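Local structure of geranyltranstransferase (Thermotoga neapolitana, 4WK5) at residues L87-S92 with L129-F134; L158-D163 with M181-K185; V217-Y222 with L260-Y265; I221-L225 with V246-K250. The protein probably acts as a magnesium-dependent prenyltransferase of isoprenoid biosynthesis, joining isoprene diphosphates as members of the FPP/GGPP synthase family do. One frame throughout, in Å; residues are numbered along the deposited sequence. Where two conformers were deposited one is given.

Overall arrangement
The four contacts join neighbouring helices of a mainly helical isoprenoid synthase domain. Interactions 1 and 3 lie on opposite sides of the chain's centre, with centres about 25 Å apart; interactions 1 and 2 both touch the second subunit. Interaction 2 lies about 17 Å from interaction 1 and 16 Å from interaction 3, centre to centre. Its Y182 touches I221 (CE2 to CG1, 3.8 Å), and the Y182 hydroxyl accepts from L248 N (OH to N, 2.9 Å) in interaction 4. Interactions 3 and 4 share I221 and Y222, centres about 9 Å apart. Interaction 4 includes part of the second aspartate-rich motif and interaction 2 lies by the first; in relatives these bind magnesium and diphosphate.

Interaction 1 (L87-S92 with L129-F134); sequences LFHTAS and LFFLAF
L87 opens the contact by packing on three residues of the facing helix: its CD2 meets L129 CD2 at 3.7 Å, the two side chains crossing at about a right angle, while CB rests against A133 and CD1 reaches L132 CB. F88 comes next. Its CG stands anti to the backbone N (chi1 -169°), which swings the ring beside the partner helix, where F130 CE1 sits 3.6 Å above the centre of one face. The two rings are inclined at 57°, and the F88 edge also meets A133 CB and, more loosely, F134 CE2. T90 adds its methyl CG2 against L129 CD1 and gives its hydroxyl to E86 O of its own helix. A91, like A133 on the partner, is small and lets the nearly antiparallel segments approach to 7.9 Å between axes: its CB touches L129 CB at 3.5 Å and also points into the opposite aromatic ring, a CH-pi contact 3.5 Å from the F130 centroid and 13° off the normal. At the end, the backbone N of S92 lies near F130 CZ. F131 of the second subunit meets F88 and F130, and F134 stacks on its own counterpart there. The joint therefore depends on apolar and aromatic packing, which continues into the dimer interface; segment 87-92 runs just ahead of the first aspartate-rich motif.

Interaction 2 (L158-D163 with M181-K185); sequences LGEAMD and MYSFK
K185 stretches its chain across to E160 and D163 and forms a salt-bridge network with both carboxylates. The bond to E160 OE1 is modelled too short, which makes the positions of that oxygen and of NZ doubtful; the bridge from NZ to D163 OD2 is long, at 3.4 Å. More secure is the course of the lysine chain: CG is anti to the backbone N (chi1 179°), the chain stays extended as far as CE, and a bend at chi4 turns the ammonium group in among the acids. K185 CE passes D163 OD2 at 3.3 Å. D163 OD1 lies by the methyl CE of M181, 3.4 Å away. G159 and K185 have CA atoms only 3.9 Å apart; F184 CB lies 3.5 Å from G159 CA, and a side chain on the glycine would collide with the opposite backbone. Farther out, M162 and M181 slide past each other, with M162 CB on M181 CG. L158 CB touches CD2 at the edge of the F184 ring, and M162 CE meets the same atom. M162 SD lies obliquely to this ring, 5.2 Å from its centroid, a Met-aromatic contact, and F40 of the second subunit meets it too. A charged end thus passes into a sulfur-rich apolar one, and K185 probably offsets some of the negative charge where E160 comes close to D96 of the first aspartate-rich motif.

Interaction 3 (V217-Y222 with L260-Y265); sequences VAFQIY and LADKYY
Y222 OH donates to D262 OD1 at 2.6 Å, a short bond that uses the anti lone pair of the carboxylate oxygen. The oxygen lies in the plane of the Y222 ring, at its edge, yet ring and carboxylate planes are turned 43° apart. The second oxygen, D262 OD2, makes a salt bridge with K258, so the acid that receives the phenol is itself held on its own helix. With CG anti to its carbonyl carbon (chi1 -74°), Y222 lays its ring along the facing helix. A261 CB sits over one face, offset toward the rim, 3.9 Å from the centroid in a CH-pi contact. Y265 comes to the ring edge, CD1 to Y222 CE2 at 3.5 Å, and sends its own hydroxyl to L284 O. Cutting Y222 back to an alanine would probably leave D262 OD1 without its phenol donor and open a gap over A261 CB. Segments 217-222 and 260-265 run roughly antiparallel, at 144°, and A218 and A261 have the nearest CA atoms, 4.2 Å apart. A218 CB touches A261 O and Y264 CB, and I221 CG2 packs on A261 CB at 3.7 Å. V217 CG1 meets the edge of Y264, 3.8 Å from CE2, while the Y264 hydroxyl bonds E179. Two alanines thus bring the backbones together, and one phenol-carboxylate bond ties the helix to its neighbour at the residue just before the second aspartate-rich motif.

Interaction 4 (I221-L225 with V246-K250); sequences IYDDL and VTLVK
D224 and V249 face each other with CA atoms 6.8 Å apart, the same spacing as between I221 and L248. The first segment is helical throughout; the second arrives as an extended loop and turns into helix 248-274 at L248. T247 holds the N-cap position: its OG1, between the backbone N and carbonyl carbon (chi1 69°), accepts from K250 N at 3.0 Å with an N-H...O angle of 162°. D224 comes up beside this helix start. Its CB packs on V249 CG2 at 3.6 Å, and its carboxylate slides past T247 in the opposite direction, OD2 lying 3.7 Å from T247 CB. L248 N is near OD2 but is not bonded to it, being engaged by the Y182 hydroxyl of helix 175-201. D224 belongs to the second aspartate-rich motif of the prenyl synthases, which begins at D223 and D224, includes D227, and in relatives binds diphosphate through magnesium. With an alanine here, the CB contact to V249 could persist, but the T247 methyl and CB would probably lose the carboxylate packed against them and the helix start its acidic neighbour. Beside D224, I221 and L225 add apolar packing. L225 CD2 meets V249 CG2 at 3.7 Å, the two side chains crossing at a slant, and I221 sends CD1 to L248 CD1, also 3.7 Å away, with Y182 lying against I221.

Interaction 1 (L87-S92 with L129-F134)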
# COMPACT_ATOMS: atom_id res chain seq x y z
N LEU A 87 -5.84 -6.30 8.51
CA LEU A 87 -5.96 -4.96 7.93
C LEU A 87 -5.77 -5.00 6.41
O LEU A 87 -6.50 -4.36 5.66
CB LEU A 87 -4.95 -4.00 8.57
CG LEU A 87 -5.27 -3.61 10.02
CD1 LEU A 87 -4.05 -2.95 10.65
CD2 LEU A 87 -6.47 -2.68 10.08
N PHE A 88 -4.78 -5.77 5.97
CA PHE A 88 -4.51 -5.90 4.54
C PHE A 88 -5.70 -6.54 3.83
O PHE A 88 -6.11 -6.07 2.75
CB PHE A 88 -3.22 -6.70 4.30
CG PHE A 88 -2.76 -6.64 2.87
CD1 PHE A 88 -3.31 -7.49 1.92
CD2 PHE A 88 -1.82 -5.70 2.48
CE1 PHE A 88 -2.91 -7.41 0.58
CE2 PHE A 88 -1.41 -5.62 1.14
CZ PHE A 88 -1.96 -6.47 0.20
N HIS A 89 -6.23 -7.61 4.43
CA HIS A 89 -7.37 -8.31 3.86
C HIS A 89 -8.58 -7.36 3.76
O HIS A 89 -9.27 -7.31 2.73
CB HIS A 89 -7.71 -9.55 4.69
CG HIS A 89 -8.99 -10.22 4.29
ND1 HIS A 89 -9.18 -10.77 3.05
CD2 HIS A 89 -10.15 -10.40 4.97
CE1 HIS A 89 -10.40 -11.27 2.97
NE2 HIS A 89 -11.01 -11.06 4.12
N THR A 90 -8.82 -6.59 4.83
CA THR A 90 -9.93 -5.64 4.84
C THR A 90 -9.80 -4.62 3.72
O THR A 90 -10.76 -4.35 2.98
CB THR A 90 -10.02 -4.92 6.21
OG1 THR A 90 -10.22 -5.91 7.24
CG2 THR A 90 -11.18 -3.92 6.22
N ALA A 91 -8.60 -4.06 3.58
CA ALA A 91 -8.30 -3.09 2.53
C ALA A 91 -8.57 -3.65 1.14
O ALA A 91 -9.14 -2.98 0.28
CB ALA A 91 -6.83 -2.64 2.65
N SER A 92 -8.16 -4.91 0.93
CA SER A 92 -8.36 -5.54 -0.37
C SER A 92 -9.85 -5.65 -0.70
O SER A 92 -10.25 -5.45 -1.85
CB SER A 92 -7.69 -6.93 -0.42
OG SER A 92 -8.30 -7.88 0.43
N LEU A 129 -5.82 1.67 5.05
CA LEU A 129 -5.78 0.34 5.68
C LEU A 129 -4.55 -0.45 5.23
O LEU A 129 -3.90 -1.12 6.05
CB LEU A 129 -7.06 -0.44 5.39
CG LEU A 129 -8.28 0.04 6.19
CD1 LEU A 129 -9.56 -0.46 5.56
CD2 LEU A 129 -8.19 -0.41 7.65
N PHE A 130 -4.21 -0.36 3.94
CA PHE A 130 -2.98 -0.99 3.45
C PHE A 130 -1.77 -0.45 4.19
O PHE A 130 -0.89 -1.20 4.65
CB PHE A 130 -2.77 -0.76 1.93
CG PHE A 130 -3.64 -1.62 1.03
CD1 PHE A 130 -3.70 -3.01 1.20
CD2 PHE A 130 -4.36 -1.05 -0.02
CE1 PHE A 130 -4.49 -3.80 0.34
CE2 PHE A 130 -5.14 -1.83 -0.87
CZ PHE A 130 -5.21 -3.21 -0.68
N PHE A 131 -1.71 0.86 4.33
CA PHE A 131 -0.51 1.47 4.92
C PHE A 131 -0.44 1.17 6.42
O PHE A 131 0.65 1.00 6.96
CB PHE A 131 -0.48 2.99 4.65
CG PHE A 131 -0.49 3.34 3.17
CD1 PHE A 131 -0.06 2.43 2.22
CD2 PHE A 131 -0.96 4.58 2.75
CE1 PHE A 131 -0.08 2.74 0.87
CE2 PHE A 131 -0.98 4.90 1.40
CZ PHE A 131 -0.55 3.98 0.45
N LEU A 132 -1.59 1.10 7.07
CA LEU A 132 -1.62 0.69 8.49
C LEU A 132 -1.09 -0.74 8.64
O LEU A 132 -0.37 -1.04 9.60
CB LEU A 132 -3.04 0.78 9.03
CG LEU A 132 -3.53 2.16 9.47
CD1 LEU A 132 -4.97 2.04 9.95
CD2 LEU A 132 -2.65 2.72 10.58
N ALA A 133 -1.44 -1.61 7.69
CA ALA A 133 -0.95 -2.99 7.69
C ALA A 133 0.57 -3.02 7.61
O ALA A 133 1.23 -3.68 8.41
CB ALA A 133 -1.56 -3.80 6.54
N PHE A 134 1.14 -2.31 6.64
CA PHE A 134 2.60 -2.24 6.51
C PHE A 134 3.23 -1.66 7.79
O PHE A 134 4.27 -2.16 8.26
CB PHE A 134 3.00 -1.42 5.29
CG PHE A 134 2.91 -2.16 3.99
CD1 PHE A 134 3.92 -3.03 3.59
CD2 PHE A 134 1.82 -1.98 3.14
CE1 PHE A 134 3.85 -3.70 2.39
CE2 PHE A 134 1.74 -2.66 1.93
CZ PHE A 134 2.75 -3.52 1.56

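Interaction 2 (L158-D163 with M181-K185)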
# COMPACT_ATOMS: atom_id res chain seq x y z
N LEU A 158 -1.45 -8.83 -8.00
CA LEU A 158 -1.40 -9.46 -9.32
C LEU A 158 -2.53 -10.48 -9.44
O LEU A 158 -3.15 -10.60 -10.50
CB LEU A 158 -0.05 -10.14 -9.57
CG LEU A 158 1.16 -9.20 -9.70
CD1 LEU A 158 2.42 -10.04 -9.80
CD2 LEU A 158 1.02 -8.30 -10.93
N GLY A 159 -2.80 -11.20 -8.36
CA GLY A 159 -3.89 -12.16 -8.35
C GLY A 159 -5.23 -11.47 -8.61
O GLY A 159 -6.07 -11.98 -9.35
N GLU A 160 -5.45 -10.33 -7.96
CA GLU A 160 -6.69 -9.60 -8.17
C GLU A 160 -6.76 -9.07 -9.60
O GLU A 160 -7.82 -9.14 -10.23
CB GLU A 160 -6.83 -8.45 -7.15
CG GLU A 160 -8.10 -7.59 -7.34
CD GLU A 160 -9.40 -8.40 -7.29
OE1 GLU A 160 -9.45 -9.46 -6.63
OE2 GLU A 160 -10.39 -7.97 -7.93
N ALA A 161 -5.63 -8.59 -10.12
CA ALA A 161 -5.57 -8.15 -11.52
C ALA A 161 -5.95 -9.30 -12.46
O ALA A 161 -6.76 -9.11 -13.36
CB ALA A 161 -4.18 -7.60 -11.86
N MET A 162 -5.38 -10.48 -12.24
CA MET A 162 -5.76 -11.64 -13.07
C MET A 162 -7.27 -11.91 -13.03
O MET A 162 -7.91 -12.12 -14.06
CB MET A 162 -5.00 -12.89 -12.61
CG MET A 162 -3.50 -12.85 -12.85
SD MET A 162 -2.70 -14.20 -11.96
CE MET A 162 -0.97 -13.88 -12.35
N ASP A 163 -7.84 -11.88 -11.82
CA ASP A 163 -9.27 -12.16 -11.65
C ASP A 163 -10.11 -11.18 -12.47
O ASP A 163 -11.00 -11.58 -13.23
CB ASP A 163 -9.62 -12.10 -10.15
CG ASP A 163 -10.82 -12.97 -9.78
OD1 ASP A 163 -11.25 -13.85 -10.57
OD2 ASP A 163 -11.32 -12.78 -8.65
N MET A 181 -4.05 -17.93 -10.63
CA MET A 181 -4.76 -16.79 -10.10
C MET A 181 -5.24 -17.05 -8.67
O MET A 181 -5.16 -16.16 -7.81
CB MET A 181 -5.93 -16.43 -11.03
CG MET A 181 -6.75 -15.23 -10.58
SD MET A 181 -8.12 -15.71 -9.51
CE MET A 181 -9.15 -16.55 -10.74
N TYR A 182 -5.74 -18.25 -8.40
CA TYR A 182 -6.15 -18.61 -7.03
C TYR A 182 -4.95 -18.55 -6.10
O TYR A 182 -5.04 -18.07 -4.98
CB TYR A 182 -6.77 -20.01 -6.98
CG TYR A 182 -8.24 -20.05 -7.37
CD1 TYR A 182 -8.72 -19.31 -8.45
CD2 TYR A 182 -9.13 -20.86 -6.67
CE1 TYR A 182 -10.05 -19.35 -8.80
CE2 TYR A 182 -10.46 -20.91 -7.02
CZ TYR A 182 -10.92 -20.15 -8.08
OH TYR A 182 -12.25 -20.20 -8.43
N SER A 183 -3.84 -19.08 -6.58
CA SER A 183 -2.62 -19.12 -5.79
C SER A 183 -2.16 -17.72 -5.41
O SER A 183 -1.76 -17.48 -4.27
CB SER A 183 -1.51 -19.82 -6.57
OG SER A 183 -0.27 -19.69 -5.90
N PHE A 184 -2.24 -16.80 -6.36
CA PHE A 184 -1.82 -15.42 -6.10
C PHE A 184 -2.85 -14.64 -5.29
O PHE A 184 -2.50 -13.93 -4.33
CB PHE A 184 -1.57 -14.67 -7.41
CG PHE A 184 -0.19 -14.90 -8.01
CD1 PHE A 184 0.54 -16.04 -7.72
CD2 PHE A 184 0.37 -13.93 -8.82
CE1 PHE A 184 1.80 -16.23 -8.28
CE2 PHE A 184 1.64 -14.12 -9.38
CZ PHE A 184 2.35 -15.27 -9.10
N LYS A 185 -4.12 -14.75 -5.67
CA LYS A 185 -5.15 -13.89 -5.09
C LYS A 185 -5.54 -14.26 -3.66
O LYS A 185 -5.90 -13.39 -2.85
CB LYS A 185 -6.39 -13.92 -5.99
CG LYS A 185 -7.57 -13.09 -5.51
CD LYS A 185 -8.84 -13.55 -6.24
CE LYS A 185 -10.10 -12.96 -5.63
NZ LYS A 185 -10.11 -11.48 -5.70

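Interaction 3 (V217-Y222 with L260-Y265)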
# COMPACT_ATOMS: atom_id res chain seq x y z
N VAL A 217 -5.92 -22.11 -1.95
CA VAL A 217 -6.63 -22.49 -3.16
C VAL A 217 -7.91 -23.26 -2.80
O VAL A 217 -8.98 -23.00 -3.36
CB VAL A 217 -5.74 -23.33 -4.11
CG1 VAL A 217 -6.57 -23.88 -5.26
CG2 VAL A 217 -4.61 -22.47 -4.64
N ALA A 218 -7.80 -24.19 -1.86
CA ALA A 218 -8.96 -24.96 -1.40
C ALA A 218 -10.03 -24.05 -0.79
O ALA A 218 -11.22 -24.22 -1.04
CB ALA A 218 -8.53 -26.03 -0.39
N PHE A 219 -9.57 -23.09 -0.00
CA PHE A 219 -10.45 -22.10 0.62
C PHE A 219 -11.26 -21.34 -0.44
O PHE A 219 -12.47 -21.16 -0.29
CB PHE A 219 -9.62 -21.15 1.48
CG PHE A 219 -10.43 -20.22 2.36
CD1 PHE A 219 -10.83 -20.62 3.63
CD2 PHE A 219 -10.74 -18.93 1.93
CE1 PHE A 219 -11.55 -19.77 4.45
CE2 PHE A 219 -11.46 -18.07 2.75
CZ PHE A 219 -11.87 -18.49 4.01
N GLN A 220 -10.59 -20.89 -1.50
CA GLN A 220 -11.28 -20.13 -2.54
C GLN A 220 -12.27 -21.01 -3.31
O GLN A 220 -13.35 -20.55 -3.67
CB GLN A 220 -10.28 -19.47 -3.51
CG GLN A 220 -10.95 -18.51 -4.51
CD GLN A 220 -9.97 -17.66 -5.31
OE1 GLN A 220 -8.79 -17.54 -4.97
NE2 GLN A 220 -10.46 -17.06 -6.40
N ILE A 221 -11.92 -22.28 -3.54
CA ILE A 221 -12.83 -23.20 -4.23
C ILE A 221 -14.08 -23.44 -3.39
O ILE A 221 -15.19 -23.42 -3.90
CB ILE A 221 -12.17 -24.56 -4.54
CG1 ILE A 221 -11.03 -24.39 -5.54
CG2 ILE A 221 -13.21 -25.58 -5.06
CD1 ILE A 221 -10.14 -25.60 -5.66
N TYR A 222 -13.88 -23.65 -2.09
CA TYR A 222 -15.02 -23.84 -1.20
C TYR A 222 -15.92 -22.61 -1.22
O TYR A 222 -17.14 -22.73 -1.20
CB TYR A 222 -14.57 -24.13 0.23
CG TYR A 222 -14.02 -25.52 0.44
CD1 TYR A 222 -14.57 -26.63 -0.20
CD2 TYR A 222 -12.93 -25.73 1.27
CE1 TYR A 222 -14.05 -27.91 0.00
CE2 TYR A 222 -12.41 -26.99 1.48
CZ TYR A 222 -12.96 -28.07 0.84
OH TYR A 222 -12.42 -29.32 1.06
N LEU A 260 -10.60 -31.48 -5.90
CA LEU A 260 -9.32 -30.80 -5.77
C LEU A 260 -9.21 -30.11 -4.42
O LEU A 260 -8.19 -30.21 -3.73
CB LEU A 260 -9.12 -29.78 -6.89
CG LEU A 260 -7.74 -29.11 -6.92
CD1 LEU A 260 -6.66 -30.16 -7.12
CD2 LEU A 260 -7.68 -28.05 -8.01
N ALA A 261 -10.27 -29.39 -4.04
CA ALA A 261 -10.30 -28.68 -2.77
C ALA A 261 -10.18 -29.65 -1.60
O ALA A 261 -9.42 -29.43 -0.65
CB ALA A 261 -11.57 -27.85 -2.64
N ASP A 262 -10.91 -30.76 -1.69
CA ASP A 262 -10.87 -31.75 -0.63
C ASP A 262 -9.47 -32.35 -0.51
O ASP A 262 -8.98 -32.59 0.59
CB ASP A 262 -11.89 -32.87 -0.88
CG ASP A 262 -13.32 -32.43 -0.62
OD1 ASP A 262 -13.54 -31.40 0.05
OD2 ASP A 262 -14.24 -33.14 -1.08
N LYS A 263 -8.83 -32.60 -1.66
CA LYS A 263 -7.51 -33.21 -1.68
C LYS A 263 -6.49 -32.32 -1.00
O LYS A 263 -5.71 -32.78 -0.16
CB LYS A 263 -7.06 -33.51 -3.11
CG LYS A 263 -5.68 -34.15 -3.17
CD LYS A 263 -5.21 -34.39 -4.60
CE LYS A 263 -4.76 -33.10 -5.27
NZ LYS A 263 -4.36 -33.30 -6.69
N TYR A 264 -6.49 -31.04 -1.38
CA TYR A 264 -5.61 -30.04 -0.79
C TYR A 264 -5.87 -29.89 0.71
O TYR A 264 -4.93 -29.85 1.51
CB TYR A 264 -5.81 -28.68 -1.47
CG TYR A 264 -5.16 -28.53 -2.84
CD1 TYR A 264 -4.40 -29.55 -3.40
CD2 TYR A 264 -5.31 -27.34 -3.56
CE1 TYR A 264 -3.81 -29.39 -4.64
CE2 TYR A 264 -4.72 -27.18 -4.80
CZ TYR A 264 -3.98 -28.20 -5.34
OH TYR A 264 -3.40 -28.04 -6.58
N TYR A 265 -7.14 -29.80 1.09
CA TYR A 265 -7.49 -29.64 2.50
C TYR A 265 -6.98 -30.81 3.32
O TYR A 265 -6.43 -30.63 4.41
CB TYR A 265 -9.00 -29.51 2.68
CG TYR A 265 -9.38 -28.61 3.83
CD1 TYR A 265 -9.65 -27.26 3.61
CD2 TYR A 265 -9.45 -29.08 5.13
CE1 TYR A 265 -10.00 -26.42 4.65
CE2 TYR A 265 -9.79 -28.25 6.18
CZ TYR A 265 -10.06 -26.92 5.93
OH TYR A 265 -10.40 -26.08 6.97

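Interaction 4 (I221-L225 with V246-K250)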
# COMPACT_ATOMS: atom_id res chain seq x y z
N ILE A 221 -11.92 -22.28 -3.54
CA ILE A 221 -12.83 -23.20 -4.23
C ILE A 221 -14.08 -23.44 -3.39
O ILE A 221 -15.19 -23.42 -3.90
CB ILE A 221 -12.17 -24.56 -4.54
CG1 ILE A 221 -11.03 -24.39 -5.54
CG2 ILE A 221 -13.21 -25.58 -5.06
CD1 ILE A 221 -10.14 -25.60 -5.66
N TYR A 222 -13.88 -23.65 -2.09
CA TYR A 222 -15.02 -23.84 -1.20
C TYR A 222 -15.92 -22.61 -1.22
O TYR A 222 -17.14 -22.73 -1.20
CB TYR A 222 -14.57 -24.13 0.23
CG TYR A 222 -14.02 -25.52 0.44
CD1 TYR A 222 -14.57 -26.63 -0.20
CD2 TYR A 222 -12.93 -25.73 1.27
CE1 TYR A 222 -14.05 -27.91 0.00
CE2 TYR A 222 -12.41 -26.99 1.48
CZ TYR A 222 -12.96 -28.07 0.84
OH TYR A 222 -12.42 -29.32 1.06
N ASP A 223 -15.32 -21.42 -1.29
CA ASP A 223 -16.10 -20.19 -1.41
C ASP A 223 -16.89 -20.16 -2.72
O ASP A 223 -18.06 -19.76 -2.75
CB ASP A 223 -15.19 -18.96 -1.33
CG ASP A 223 -15.96 -17.67 -1.53
OD1 ASP A 223 -16.52 -17.15 -0.54
OD2 ASP A 223 -16.00 -17.17 -2.68
N ASP A 224 -16.25 -20.59 -3.81
CA ASP A 224 -16.91 -20.71 -5.11
C ASP A 224 -18.15 -21.58 -5.02
O ASP A 224 -19.21 -21.25 -5.55
CB ASP A 224 -15.98 -21.32 -6.16
CG ASP A 224 -14.82 -20.44 -6.51
OD1 ASP A 224 -14.87 -19.21 -6.27
OD2 ASP A 224 -13.84 -21.00 -7.05
N LEU A 225 -17.98 -22.73 -4.36
CA LEU A 225 -19.05 -23.73 -4.28
C LEU A 225 -20.20 -23.22 -3.42
O LEU A 225 -21.37 -23.44 -3.74
CB LEU A 225 -18.50 -25.05 -3.73
CG LEU A 225 -17.54 -25.81 -4.66
CD1 LEU A 225 -16.81 -26.91 -3.91
CD2 LEU A 225 -18.30 -26.39 -5.84
N VAL A 246 -14.07 -15.87 -13.81
CA VAL A 246 -13.65 -17.23 -14.12
C VAL A 246 -13.27 -17.94 -12.83
O VAL A 246 -12.45 -17.45 -12.07
CB VAL A 246 -12.47 -17.27 -15.10
CG1 VAL A 246 -12.19 -18.71 -15.52
CG2 VAL A 246 -12.76 -16.41 -16.32
N THR A 247 -13.89 -19.10 -12.59
CA THR A 247 -13.59 -19.85 -11.38
C THR A 247 -13.13 -21.26 -11.73
O THR A 247 -13.27 -21.71 -12.87
CB THR A 247 -14.81 -19.95 -10.45
OG1 THR A 247 -15.80 -20.79 -11.07
CG2 THR A 247 -15.40 -18.58 -10.20
N LEU A 248 -12.55 -21.95 -10.75
CA LEU A 248 -12.16 -23.34 -10.95
C LEU A 248 -13.39 -24.22 -11.07
O LEU A 248 -13.35 -25.28 -11.68
CB LEU A 248 -11.27 -23.83 -9.81
CG LEU A 248 -9.81 -23.37 -9.93
CD1 LEU A 248 -9.00 -23.86 -8.73
CD2 LEU A 248 -9.21 -23.87 -11.24
N VAL A 249 -14.50 -23.77 -10.48
CA VAL A 249 -15.75 -24.53 -10.62
C VAL A 249 -16.22 -24.46 -12.07
O VAL A 249 -16.65 -25.46 -12.65
CB VAL A 249 -16.85 -24.02 -9.66
CG1 VAL A 249 -18.17 -24.76 -9.91
CG2 VAL A 249 -16.42 -24.23 -8.22
N LYS A 250 -16.12 -23.28 -12.68
CA LYS A 250 -16.45 -23.14 -14.10
C LYS A 250 -15.55 -23.99 -15.00
O LYS A 250 -16.03 -24.61 -15.95
CB LYS A 250 -16.35 -21.68 -14.53
CG LYS A 250 -17.51 -20.82 -14.07
CD LYS A 250 -17.44 -19.44 -14.71
CE LYS A 250 -18.49 -18.51 -14.14
NZ LYS A 250 -18.36 -17.15 -14.73